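Local coordinates for DUF4785 domain-containing protein (Legionella pneumophila subsp. pneumophila, PDB 4KH9), which is of unknown function but binds calcium ions and consists of three domains, the central and C-terminal ones belonging to the E-set superfamily, at residues 9-20 with 287-295; 341-350 with 361-372. All blocks are in the same frame, centred on the assembly; numbering follows the deposited sequence.

Contact 1: 9-20 with 287-295; sequences TKAYECENCSQL and VDVATASRY
Thr291 meets Tyr12 with both branches of its side chain. The setting is the C-terminal E-set beta sandwich, where residues 290-292 link strand 281-289 of one sheet to strand 293-302 of the other. Thr291 OG1 accepts a nearly straight hydrogen bond from Tyr12 N (3.0 Å, 162° at the hydrogen). This OG1 is anti to the carbonyl carbon (chi1 -71°), which puts CG2 anti to the backbone N. Thr291 CG2 makes a CH-pi contact over one face of the Tyr12 ring, offset toward the rim, 4.2 Å from the centroid. Beside this pair, Ala290 CB packs 3.5 Å from Thr9 OG1.

Further along, Cys17 SG approaches Ser293 OG to 3.1 Å. Cys17 and Cys14 form the disulfide known for this protein. At 2.6 Å between Cys14 SG and Cys17 SG it is poorly defined here. Leu20 CD1 rests on Arg294 CB at 3.8 Å. The extended Arg294 chain then carries its NH1 to the carbonyl oxygens of Ser21 and Glu23.

Asp353 lies in the second shell. Its OD2 bonds Tyr12 OH and its OD1 bonds Ser293 OG. Within the same segment, Tyr295 OH donates to Thr291 O at 2.6 Å, in the carbonyl plane.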
loop_
_atom_site.group_PDB
_atom_site.type_symbol
_atom_site.label_atom_id
_atom_site.label_comp_id
_atom_site.label_asym_id
_atom_site.label_seq_id
_atom_site.Cartn_x
_atom_site.Cartn_y
_atom_site.Cartn_z
ATOM N N THR A 9 -11.887 -20.238 -9.887
ATOM C CA THR A 9 -12.303 -19.616 -8.635
ATOM C C THR A 9 -11.574 -20.264 -7.439
ATOM O O THR A 9 -11.101 -21.399 -7.512
ATOM C CB THR A 9 -13.829 -19.640 -8.436
ATOM O OG1 THR A 9 -14.268 -20.971 -8.264
ATOM C CG2 THR A 9 -14.596 -18.960 -9.553
ATOM N N LYS A 10 -11.513 -19.533 -6.333
ATOM C CA LYS A 10 -10.870 -19.962 -5.102
ATOM C C LYS A 10 -11.786 -19.601 -3.925
ATOM O O LYS A 10 -12.285 -18.479 -3.845
ATOM C CB LYS A 10 -9.467 -19.293 -4.997
ATOM C CG LYS A 10 -8.716 -19.500 -3.679
ATOM C CD LYS A 10 -8.095 -20.860 -3.504
ATOM C CE LYS A 10 -7.237 -20.825 -2.270
ATOM N NZ LYS A 10 -6.874 -22.177 -1.807
ATOM N N ALA A 11 -12.047 -20.565 -3.051
ATOM C CA ALA A 11 -12.880 -20.319 -1.872
ATOM C C ALA A 11 -12.045 -19.685 -0.754
ATOM O O ALA A 11 -10.822 -19.841 -0.729
ATOM C CB ALA A 11 -13.514 -21.622 -1.388
ATOM N N TYR A 12 -12.708 -18.946 0.151
ATOM C CA TYR A 12 -12.074 -18.358 1.325
ATOM C C TYR A 12 -13.044 -18.469 2.514
ATOM O O TYR A 12 -14.256 -18.594 2.324
ATOM C CB TYR A 12 -11.607 -16.911 1.083
ATOM C CG TYR A 12 -12.707 -15.882 0.936
ATOM C CD1 TYR A 12 -13.367 -15.711 -0.276
ATOM C CD2 TYR A 12 -13.033 -15.023 1.986
ATOM C CE1 TYR A 12 -14.371 -14.755 -0.423
ATOM C CE2 TYR A 12 -14.009 -14.035 1.837
ATOM C CZ TYR A 12 -14.678 -13.906 0.627
ATOM O OH TYR A 12 -15.663 -12.958 0.457
ATOM N N GLU A 13 -12.490 -18.500 3.730
ATOM C CA GLU A 13 -13.255 -18.553 4.970
ATOM C C GLU A 13 -13.595 -17.131 5.329
ATOM O O GLU A 13 -12.699 -16.326 5.567
ATOM C CB GLU A 13 -12.485 -19.284 6.102
ATOM C CG GLU A 13 -12.193 -20.755 5.823
ATOM C CD GLU A 13 -11.524 -21.529 6.949
ATOM O OE1 GLU A 13 -11.852 -21.278 8.134
ATOM O OE2 GLU A 13 -10.711 -22.429 6.639
ATOM N N CYS A 14 -14.884 -16.799 5.273
ATOM C CA CYS A 14 -15.368 -15.451 5.518
ATOM C C CYS A 14 -16.155 -15.388 6.803
ATOM O O CYS A 14 -17.099 -16.159 6.985
ATOM C CB CYS A 14 -16.205 -14.973 4.343
ATOM S SG CYS A 14 -16.467 -13.185 4.319
ATOM N N GLU A 15 -15.766 -14.460 7.690
ATOM C CA GLU A 15 -16.397 -14.257 9.001
ATOM C C GLU A 15 -17.532 -13.243 8.932
ATOM O O GLU A 15 -18.525 -13.407 9.637
ATOM C CB GLU A 15 -15.362 -13.808 10.064
ATOM C CG GLU A 15 -14.554 -12.563 9.712
ATOM C CD GLU A 15 -13.549 -12.072 10.738
ATOM O OE1 GLU A 15 -13.233 -12.820 11.692
ATOM O OE2 GLU A 15 -13.042 -10.943 10.556
ATOM N N ASN A 16 -17.395 -12.205 8.084
ATOM C CA ASN A 16 -18.370 -11.122 7.992
ATOM C C ASN A 16 -19.443 -11.323 6.903
ATOM O O ASN A 16 -20.370 -10.509 6.850
ATOM C CB ASN A 16 -17.645 -9.802 7.733
ATOM C CG ASN A 16 -16.912 -9.735 6.417
ATOM O OD1 ASN A 16 -15.998 -10.522 6.137
ATOM N ND2 ASN A 16 -17.268 -8.758 5.600
ATOM N N CYS A 17 -19.328 -12.368 6.048
ATOM C CA CYS A 17 -20.264 -12.597 4.936
ATOM C C CYS A 17 -21.701 -12.802 5.425
ATOM O O CYS A 17 -22.600 -12.257 4.797
ATOM C CB CYS A 17 -19.817 -13.751 4.044
ATOM S SG CYS A 17 -18.604 -13.270 2.776
ATOM N N SER A 18 -21.918 -13.526 6.551
ATOM C CA SER A 18 -23.244 -13.775 7.154
ATOM C C SER A 18 -24.011 -12.470 7.472
ATOM O O SER A 18 -25.239 -12.445 7.428
ATOM C CB SER A 18 -23.087 -14.579 8.442
ATOM O OG SER A 18 -22.658 -15.899 8.151
ATOM N N GLN A 19 -23.276 -11.393 7.770
ATOM C CA GLN A 19 -23.823 -10.078 8.088
ATOM C C GLN A 19 -24.230 -9.281 6.834
ATOM O O GLN A 19 -24.837 -8.215 6.968
ATOM C CB GLN A 19 -22.792 -9.262 8.892
ATOM C CG GLN A 19 -22.496 -9.852 10.278
ATOM C CD GLN A 19 -21.465 -9.063 11.051
ATOM O OE1 GLN A 19 -20.462 -9.613 11.523
ATOM N NE2 GLN A 19 -21.683 -7.758 11.201
ATOM N N LEU A 20 -23.881 -9.764 5.627
ATOM C CA LEU A 20 -24.177 -9.009 4.406
ATOM C C LEU A 20 -25.641 -9.135 3.995
ATOM O O LEU A 20 -26.305 -10.137 4.263
ATOM C CB LEU A 20 -23.269 -9.436 3.234
ATOM C CG LEU A 20 -21.766 -9.167 3.391
ATOM C CD1 LEU A 20 -20.986 -9.866 2.302
ATOM C CD2 LEU A 20 -21.462 -7.672 3.408
ATOM N N VAL A 287 -22.111 -16.735 -13.861
ATOM C CA VAL A 287 -21.148 -16.517 -12.778
ATOM C C VAL A 287 -20.882 -17.850 -12.063
ATOM O O VAL A 287 -21.819 -18.554 -11.718
ATOM C CB VAL A 287 -21.647 -15.428 -11.764
ATOM C CG1 VAL A 287 -20.570 -15.050 -10.754
ATOM C CG2 VAL A 287 -22.190 -14.182 -12.457
ATOM N N ASP A 288 -19.614 -18.177 -11.838
ATOM C CA ASP A 288 -19.186 -19.342 -11.069
ATOM C C ASP A 288 -18.742 -18.818 -9.682
ATOM O O ASP A 288 -17.875 -17.962 -9.616
ATOM C CB ASP A 288 -18.075 -20.129 -11.803
ATOM C CG ASP A 288 -17.692 -21.444 -11.129
ATOM O OD1 ASP A 288 -18.577 -22.077 -10.501
ATOM O OD2 ASP A 288 -16.523 -21.863 -11.272
ATOM N N VAL A 289 -19.417 -19.227 -8.615
ATOM C CA VAL A 289 -19.162 -18.743 -7.248
ATOM C C VAL A 289 -18.561 -19.883 -6.419
ATOM O O VAL A 289 -19.103 -20.990 -6.431
ATOM C CB VAL A 289 -20.477 -18.187 -6.594
ATOM C CG1 VAL A 289 -20.251 -17.753 -5.157
ATOM C CG2 VAL A 289 -21.083 -17.048 -7.406
ATOM N N ALA A 290 -17.469 -19.595 -5.681
ATOM C CA ALA A 290 -16.775 -20.554 -4.818
ATOM C C ALA A 290 -17.173 -20.372 -3.357
ATOM O O ALA A 290 -17.193 -21.355 -2.610
ATOM C CB ALA A 290 -15.263 -20.389 -4.970
ATOM N N THR A 291 -17.456 -19.116 -2.935
ATOM C CA THR A 291 -17.794 -18.787 -1.542
ATOM C C THR A 291 -19.089 -17.976 -1.475
ATOM O O THR A 291 -19.233 -16.993 -2.198
ATOM C CB THR A 291 -16.627 -18.023 -0.890
ATOM O OG1 THR A 291 -15.554 -18.930 -0.689
ATOM C CG2 THR A 291 -16.982 -17.390 0.448
ATOM N N ALA A 292 -20.002 -18.379 -0.565
ATOM C CA ALA A 292 -21.277 -17.719 -0.299
ATOM C C ALA A 292 -21.015 -16.284 0.179
ATOM O O ALA A 292 -20.304 -16.072 1.168
ATOM C CB ALA A 292 -22.073 -18.511 0.745
ATOM N N SER A 293 -21.501 -15.300 -0.581
ATOM C CA SER A 293 -21.262 -13.893 -0.251
ATOM C C SER A 293 -22.182 -13.012 -1.036
ATOM O O SER A 293 -22.959 -13.491 -1.856
ATOM C CB SER A 293 -19.800 -13.518 -0.542
ATOM O OG SER A 293 -19.446 -12.246 -0.020
ATOM N N ARG A 294 -22.075 -11.707 -0.807
ATOM C CA ARG A 294 -22.810 -10.717 -1.586
ATOM C C ARG A 294 -21.897 -10.216 -2.692
ATOM O O ARG A 294 -20.773 -9.771 -2.444
ATOM C CB ARG A 294 -23.332 -9.574 -0.705
ATOM C CG ARG A 294 -24.196 -8.597 -1.486
ATOM C CD ARG A 294 -24.770 -7.533 -0.576
ATOM N NE ARG A 294 -25.678 -6.662 -1.315
ATOM C CZ ARG A 294 -26.906 -6.987 -1.708
ATOM N NH1 ARG A 294 -27.391 -8.199 -1.470
ATOM N NH2 ARG A 294 -27.642 -6.118 -2.380
ATOM N N TYR A 295 -22.387 -10.287 -3.921
ATOM C CA TYR A 295 -21.621 -9.876 -5.092
ATOM C C TYR A 295 -22.366 -8.830 -5.895
ATOM O O TYR A 295 -23.611 -8.844 -5.954
ATOM C CB TYR A 295 -21.340 -11.088 -5.995
ATOM C CG TYR A 295 -20.486 -12.152 -5.350
ATOM C CD1 TYR A 295 -19.099 -12.114 -5.448
ATOM C CD2 TYR A 295 -21.062 -13.226 -4.683
ATOM C CE1 TYR A 295 -18.302 -13.094 -4.851
ATOM C CE2 TYR A 295 -20.276 -14.227 -4.105
ATOM C CZ TYR A 295 -18.894 -14.166 -4.208
ATOM O OH TYR A 295 -18.105 -15.116 -3.599
#

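Contact 2: 341-350 with 361-372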
loop_
_atom_site.group_PDB
_atom_site.type_symbol
_atom_site.label_atom_id
_atom_site.label_comp_id
_atom_site.label_asym_id
_atom_site.label_seq_id
_atom_site.Cartn_x
_atom_site.Cartn_y
_atom_site.Cartn_z
ATOM N N ASP A 341 -27.981 -1.131 -31.848
ATOM C CA ASP A 341 -27.023 -2.132 -31.370
ATOM C C ASP A 341 -25.608 -1.875 -31.937
ATOM O O ASP A 341 -24.618 -2.103 -31.236
ATOM C CB ASP A 341 -27.564 -3.515 -31.810
ATOM C CG ASP A 341 -26.787 -4.751 -31.427
ATOM O OD1 ASP A 341 -25.654 -4.918 -31.928
ATOM O OD2 ASP A 341 -27.367 -5.625 -30.746
ATOM N N ASP A 342 -25.520 -1.405 -33.199
ATOM C CA ASP A 342 -24.256 -1.117 -33.885
ATOM C C ASP A 342 -23.509 0.077 -33.270
ATOM O O ASP A 342 -22.276 0.119 -33.326
ATOM C CB ASP A 342 -24.511 -0.830 -35.376
ATOM C CG ASP A 342 -25.025 -2.004 -36.183
ATOM O OD1 ASP A 342 -24.581 -3.145 -35.925
ATOM O OD2 ASP A 342 -25.796 -1.771 -37.139
ATOM N N ASN A 343 -24.256 1.053 -32.720
ATOM C CA ASN A 343 -23.696 2.266 -32.127
ATOM C C ASN A 343 -23.559 2.128 -30.585
ATOM O O ASN A 343 -23.314 3.129 -29.909
ATOM C CB ASN A 343 -24.576 3.472 -32.502
ATOM C CG ASN A 343 -23.924 4.830 -32.387
ATOM O OD1 ASN A 343 -22.695 4.973 -32.301
ATOM N ND2 ASN A 343 -24.747 5.867 -32.397
ATOM N N LEU A 344 -23.684 0.895 -30.034
ATOM C CA LEU A 344 -23.573 0.659 -28.579
ATOM C C LEU A 344 -22.618 -0.479 -28.248
ATOM O O LEU A 344 -22.525 -1.446 -29.008
ATOM C CB LEU A 344 -24.949 0.330 -27.958
ATOM C CG LEU A 344 -26.036 1.410 -27.952
ATOM C CD1 LEU A 344 -27.387 0.798 -27.641
ATOM C CD2 LEU A 344 -25.720 2.533 -26.971
ATOM N N TYR A 345 -21.941 -0.390 -27.081
ATOM C CA TYR A 345 -21.074 -1.465 -26.601
ATOM C C TYR A 345 -20.927 -1.426 -25.058
ATOM O O TYR A 345 -21.226 -0.411 -24.423
ATOM C CB TYR A 345 -19.692 -1.445 -27.292
ATOM C CG TYR A 345 -18.737 -0.346 -26.887
ATOM C CD1 TYR A 345 -17.872 -0.509 -25.807
ATOM C CD2 TYR A 345 -18.602 0.806 -27.661
ATOM C CE1 TYR A 345 -16.960 0.485 -25.448
ATOM C CE2 TYR A 345 -17.680 1.801 -27.323
ATOM C CZ TYR A 345 -16.857 1.631 -26.217
ATOM O OH TYR A 345 -15.952 2.604 -25.866
ATOM N N LEU A 346 -20.497 -2.561 -24.472
ATOM C CA LEU A 346 -20.242 -2.696 -23.037
ATOM C C LEU A 346 -18.793 -2.366 -22.784
ATOM O O LEU A 346 -17.919 -3.076 -23.298
ATOM C CB LEU A 346 -20.594 -4.111 -22.512
ATOM C CG LEU A 346 -22.060 -4.529 -22.531
ATOM C CD1 LEU A 346 -22.208 -5.991 -22.132
ATOM C CD2 LEU A 346 -22.881 -3.648 -21.638
ATOM N N GLY A 347 -18.545 -1.274 -22.051
ATOM C CA GLY A 347 -17.193 -0.806 -21.725
ATOM C C GLY A 347 -16.415 -1.739 -20.810
ATOM O O GLY A 347 -15.209 -1.952 -20.984
ATOM N N TYR A 348 -17.103 -2.299 -19.807
ATOM C CA TYR A 348 -16.472 -3.237 -18.895
ATOM C C TYR A 348 -17.507 -4.132 -18.254
ATOM O O TYR A 348 -18.704 -3.851 -18.305
ATOM C CB TYR A 348 -15.631 -2.518 -17.800
ATOM C CG TYR A 348 -16.389 -1.583 -16.883
ATOM C CD1 TYR A 348 -17.230 -2.082 -15.895
ATOM C CD2 TYR A 348 -16.169 -0.208 -16.923
ATOM C CE1 TYR A 348 -17.877 -1.235 -15.004
ATOM C CE2 TYR A 348 -16.792 0.651 -16.015
ATOM C CZ TYR A 348 -17.651 0.133 -15.061
ATOM O OH TYR A 348 -18.289 0.974 -14.185
ATOM N N LEU A 349 -17.012 -5.211 -17.640
ATOM C CA LEU A 349 -17.734 -6.173 -16.829
ATOM C C LEU A 349 -16.913 -6.420 -15.574
ATOM O O LEU A 349 -15.847 -7.036 -15.646
ATOM C CB LEU A 349 -18.020 -7.469 -17.591
ATOM C CG LEU A 349 -18.961 -7.363 -18.782
ATOM C CD1 LEU A 349 -18.981 -8.655 -19.535
ATOM C CD2 LEU A 349 -20.367 -6.968 -18.347
ATOM N N ARG A 350 -17.378 -5.878 -14.442
ATOM C CA ARG A 350 -16.694 -5.964 -13.141
ATOM C C ARG A 350 -17.562 -6.688 -12.105
ATOM O O ARG A 350 -18.765 -6.418 -12.009
ATOM C CB ARG A 350 -16.343 -4.555 -12.637
ATOM C CG ARG A 350 -15.254 -3.908 -13.487
ATOM C CD ARG A 350 -14.922 -2.487 -13.100
ATOM N NE ARG A 350 -13.990 -1.923 -14.075
ATOM C CZ ARG A 350 -13.754 -0.625 -14.230
ATOM N NH1 ARG A 350 -14.379 0.265 -13.471
ATOM N NH2 ARG A 350 -12.909 -0.207 -15.161
ATOM N N TYR A 361 -13.262 -10.111 -10.242
ATOM C CA TYR A 361 -13.230 -10.397 -11.670
ATOM C C TYR A 361 -13.499 -9.133 -12.431
ATOM O O TYR A 361 -14.422 -8.396 -12.098
ATOM C CB TYR A 361 -14.236 -11.492 -12.090
ATOM C CG TYR A 361 -14.083 -11.934 -13.536
ATOM C CD1 TYR A 361 -14.610 -11.174 -14.581
ATOM C CD2 TYR A 361 -13.366 -13.078 -13.863
ATOM C CE1 TYR A 361 -14.396 -11.522 -15.914
ATOM C CE2 TYR A 361 -13.177 -13.459 -15.199
ATOM C CZ TYR A 361 -13.697 -12.676 -16.221
ATOM O OH TYR A 361 -13.524 -13.020 -17.542
ATOM N N GLN A 362 -12.691 -8.877 -13.469
ATOM C CA GLN A 362 -12.940 -7.734 -14.325
ATOM C C GLN A 362 -12.491 -8.014 -15.743
ATOM O O GLN A 362 -11.463 -8.652 -15.980
ATOM C CB GLN A 362 -12.302 -6.441 -13.805
ATOM C CG GLN A 362 -10.814 -6.497 -13.473
ATOM C CD GLN A 362 -10.421 -5.369 -12.553
ATOM O OE1 GLN A 362 -10.751 -4.198 -12.783
ATOM N NE2 GLN A 362 -9.696 -5.706 -11.490
ATOM N N TYR A 363 -13.306 -7.544 -16.673
ATOM C CA TYR A 363 -13.062 -7.547 -18.097
ATOM C C TYR A 363 -13.218 -6.101 -18.549
ATOM O O TYR A 363 -14.334 -5.594 -18.582
ATOM C CB TYR A 363 -13.989 -8.532 -18.828
ATOM C CG TYR A 363 -13.641 -8.648 -20.290
ATOM C CD1 TYR A 363 -12.441 -9.219 -20.697
ATOM C CD2 TYR A 363 -14.491 -8.146 -21.269
ATOM C CE1 TYR A 363 -12.102 -9.307 -22.046
ATOM C CE2 TYR A 363 -14.168 -8.236 -22.619
ATOM C CZ TYR A 363 -12.980 -8.833 -23.005
ATOM O OH TYR A 363 -12.648 -8.899 -24.336
ATOM N N ASN A 364 -12.091 -5.421 -18.828
ATOM C CA ASN A 364 -12.064 -3.997 -19.185
ATOM C C ASN A 364 -11.818 -3.758 -20.691
ATOM O O ASN A 364 -11.258 -2.723 -21.070
ATOM C CB ASN A 364 -10.992 -3.276 -18.368
ATOM C CG ASN A 364 -11.185 -3.428 -16.885
ATOM O OD1 ASN A 364 -12.123 -2.875 -16.294
ATOM N ND2 ASN A 364 -10.315 -4.212 -16.262
ATOM N N GLN A 365 -12.242 -4.701 -21.539
ATOM C CA GLN A 365 -12.148 -4.538 -22.986
ATOM C C GLN A 365 -13.534 -4.249 -23.571
ATOM O O GLN A 365 -14.503 -4.857 -23.108
ATOM C CB GLN A 365 -11.541 -5.779 -23.659
ATOM C CG GLN A 365 -10.023 -5.867 -23.649
ATOM C CD GLN A 365 -9.587 -7.029 -24.516
ATOM O OE1 GLN A 365 -9.421 -8.161 -24.044
ATOM N NE2 GLN A 365 -9.459 -6.794 -25.820
ATOM N N PRO A 366 -13.658 -3.361 -24.600
ATOM C CA PRO A 366 -14.980 -3.114 -25.214
ATOM C C PRO A 366 -15.605 -4.382 -25.801
ATOM O O PRO A 366 -14.899 -5.209 -26.387
ATOM C CB PRO A 366 -14.662 -2.112 -26.335
ATOM C CG PRO A 366 -13.390 -1.463 -25.921
ATOM C CD PRO A 366 -12.611 -2.560 -25.270
ATOM N N VAL A 367 -16.922 -4.563 -25.600
ATOM C CA VAL A 367 -17.674 -5.695 -26.158
ATOM C C VAL A 367 -18.836 -5.101 -26.921
ATOM O O VAL A 367 -19.751 -4.554 -26.311
ATOM C CB VAL A 367 -18.139 -6.803 -25.155
ATOM C CG1 VAL A 367 -18.778 -7.976 -25.896
ATOM C CG2 VAL A 367 -16.994 -7.313 -24.294
ATOM N N LYS A 368 -18.778 -5.177 -28.259
ATOM C CA LYS A 368 -19.828 -4.689 -29.153
ATOM C C LYS A 368 -21.066 -5.533 -28.926
ATOM O O LYS A 368 -20.927 -6.732 -28.691
ATOM C CB LYS A 368 -19.350 -4.749 -30.617
ATOM C CG LYS A 368 -18.181 -3.805 -30.945
ATOM C CD LYS A 368 -17.467 -4.151 -32.261
ATOM C CE LYS A 368 -18.246 -3.821 -33.515
ATOM N NZ LYS A 368 -17.454 -4.112 -34.738
ATOM N N LEU A 369 -22.273 -4.931 -28.967
ATOM C CA LEU A 369 -23.514 -5.690 -28.747
ATOM C C LEU A 369 -23.713 -6.756 -29.835
ATOM O O LEU A 369 -24.361 -7.772 -29.571
ATOM C CB LEU A 369 -24.771 -4.805 -28.657
ATOM C CG LEU A 369 -24.817 -3.634 -27.663
ATOM C CD1 LEU A 369 -26.252 -3.173 -27.471
ATOM C CD2 LEU A 369 -24.213 -3.985 -26.305
ATOM N N SER A 370 -23.112 -6.538 -31.030
ATOM C CA SER A 370 -23.134 -7.425 -32.201
ATOM C C SER A 370 -22.372 -8.742 -31.926
ATOM O O SER A 370 -22.462 -9.683 -32.718
ATOM C CB SER A 370 -22.532 -6.714 -33.410
ATOM O OG SER A 370 -21.181 -6.348 -33.174
ATOM N N GLN A 371 -21.614 -8.788 -30.814
ATOM C CA GLN A 371 -20.876 -9.962 -30.342
ATOM C C GLN A 371 -21.719 -10.745 -29.299
ATOM O O GLN A 371 -21.433 -11.913 -29.025
ATOM C CB GLN A 371 -19.522 -9.539 -29.729
ATOM C CG GLN A 371 -18.557 -8.865 -30.698
ATOM C CD GLN A 371 -17.236 -8.544 -30.043
ATOM O OE1 GLN A 371 -16.946 -7.396 -29.704
ATOM N NE2 GLN A 371 -16.398 -9.552 -29.866
ATOM N N LEU A 372 -22.760 -10.081 -28.734
ATOM C CA LEU A 372 -23.657 -10.578 -27.677
ATOM C C LEU A 372 -25.021 -11.017 -28.229
ATOM O O LEU A 372 -25.846 -11.561 -27.487
ATOM C CB LEU A 372 -23.853 -9.460 -26.627
ATOM C CG LEU A 372 -22.561 -8.837 -26.073
ATOM C CD1 LEU A 372 -22.786 -7.444 -25.538
ATOM C CD2 LEU A 372 -21.912 -9.734 -25.058
#
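Asn364 OD1 is gripped by two nitrogens of Arg350. Arg350 NE donates to Asn364 OD1 at 3.1 Å and Arg350 NH2 to the same oxygen at 3.0 Å. The oxygen sits at the guanidinium edge, almost exactly in its plane, while the amide plane is turned 60° from it. NE lies nearly along the C=O axis, whereas NH2 stands above the carbonyl plane. One face of the guanidinium covers the Tyr348 ring, with Arg350 CZ 3.6 Å above the ring centre. The edge bonds and the ring face fix the rotation of the guanidinium. Tyr348 OH bonds Gln298 on strand 293-302.

The two segments form an antiparallel beta hairpin at the border of the five-stranded sheet. Leu349 and Tyr363 make one hydrogen-bonded pair, Leu346 and Val367 another. Three residues of the second strand face two of the first between these pairs, so the register slips by one. Asn364 belongs to this irregular stretch. Pro366 ends it, and its CB lies 3.6 Å from Tyr345 CE1, the two side chains pointing the same way. Tyr345 also meets the Phe302 ring, the planes nearly parallel.

Leu346 and Leu349 project to the face opposite Tyr345 and Arg350, where Leu349 reaches Leu270 and Val273 of the other sheet. Leu346 CD1 touches Leu372 CD1 at 3.7 Å. Leu369, in the closing 3-10 turn, has CG anti to its carbonyl carbon (chi1 -54°). This turns the branched end toward Leu344, with Leu369 CD1 3.8 Å from Leu344 CB. Asp341 lays its carboxylate against Leu369 CB and forms a salt bridge with Lys275 through OD2.

In the fold
Both contacts belong to the C-terminal beta sandwich. Along the chain they follow one another: both segments of contact 1 precede those of contact 2. Their centres are 26 Å apart, and their nearest atoms about 7 Å. They share the five-stranded sheet, in which strand 293-302 from contact 1 neighbours strand 345-353 from contact 2. Contact 1 joins the N-terminal segment 9-20 to a linker between the two sheets, and contact 2 pairs the last two strands. The start of the chain is therefore built into the domain formed by its end. Asp27, a calcium ligand in this protein, lies on the outer strand 25-29, its side chain about 7 Å from that of Arg294.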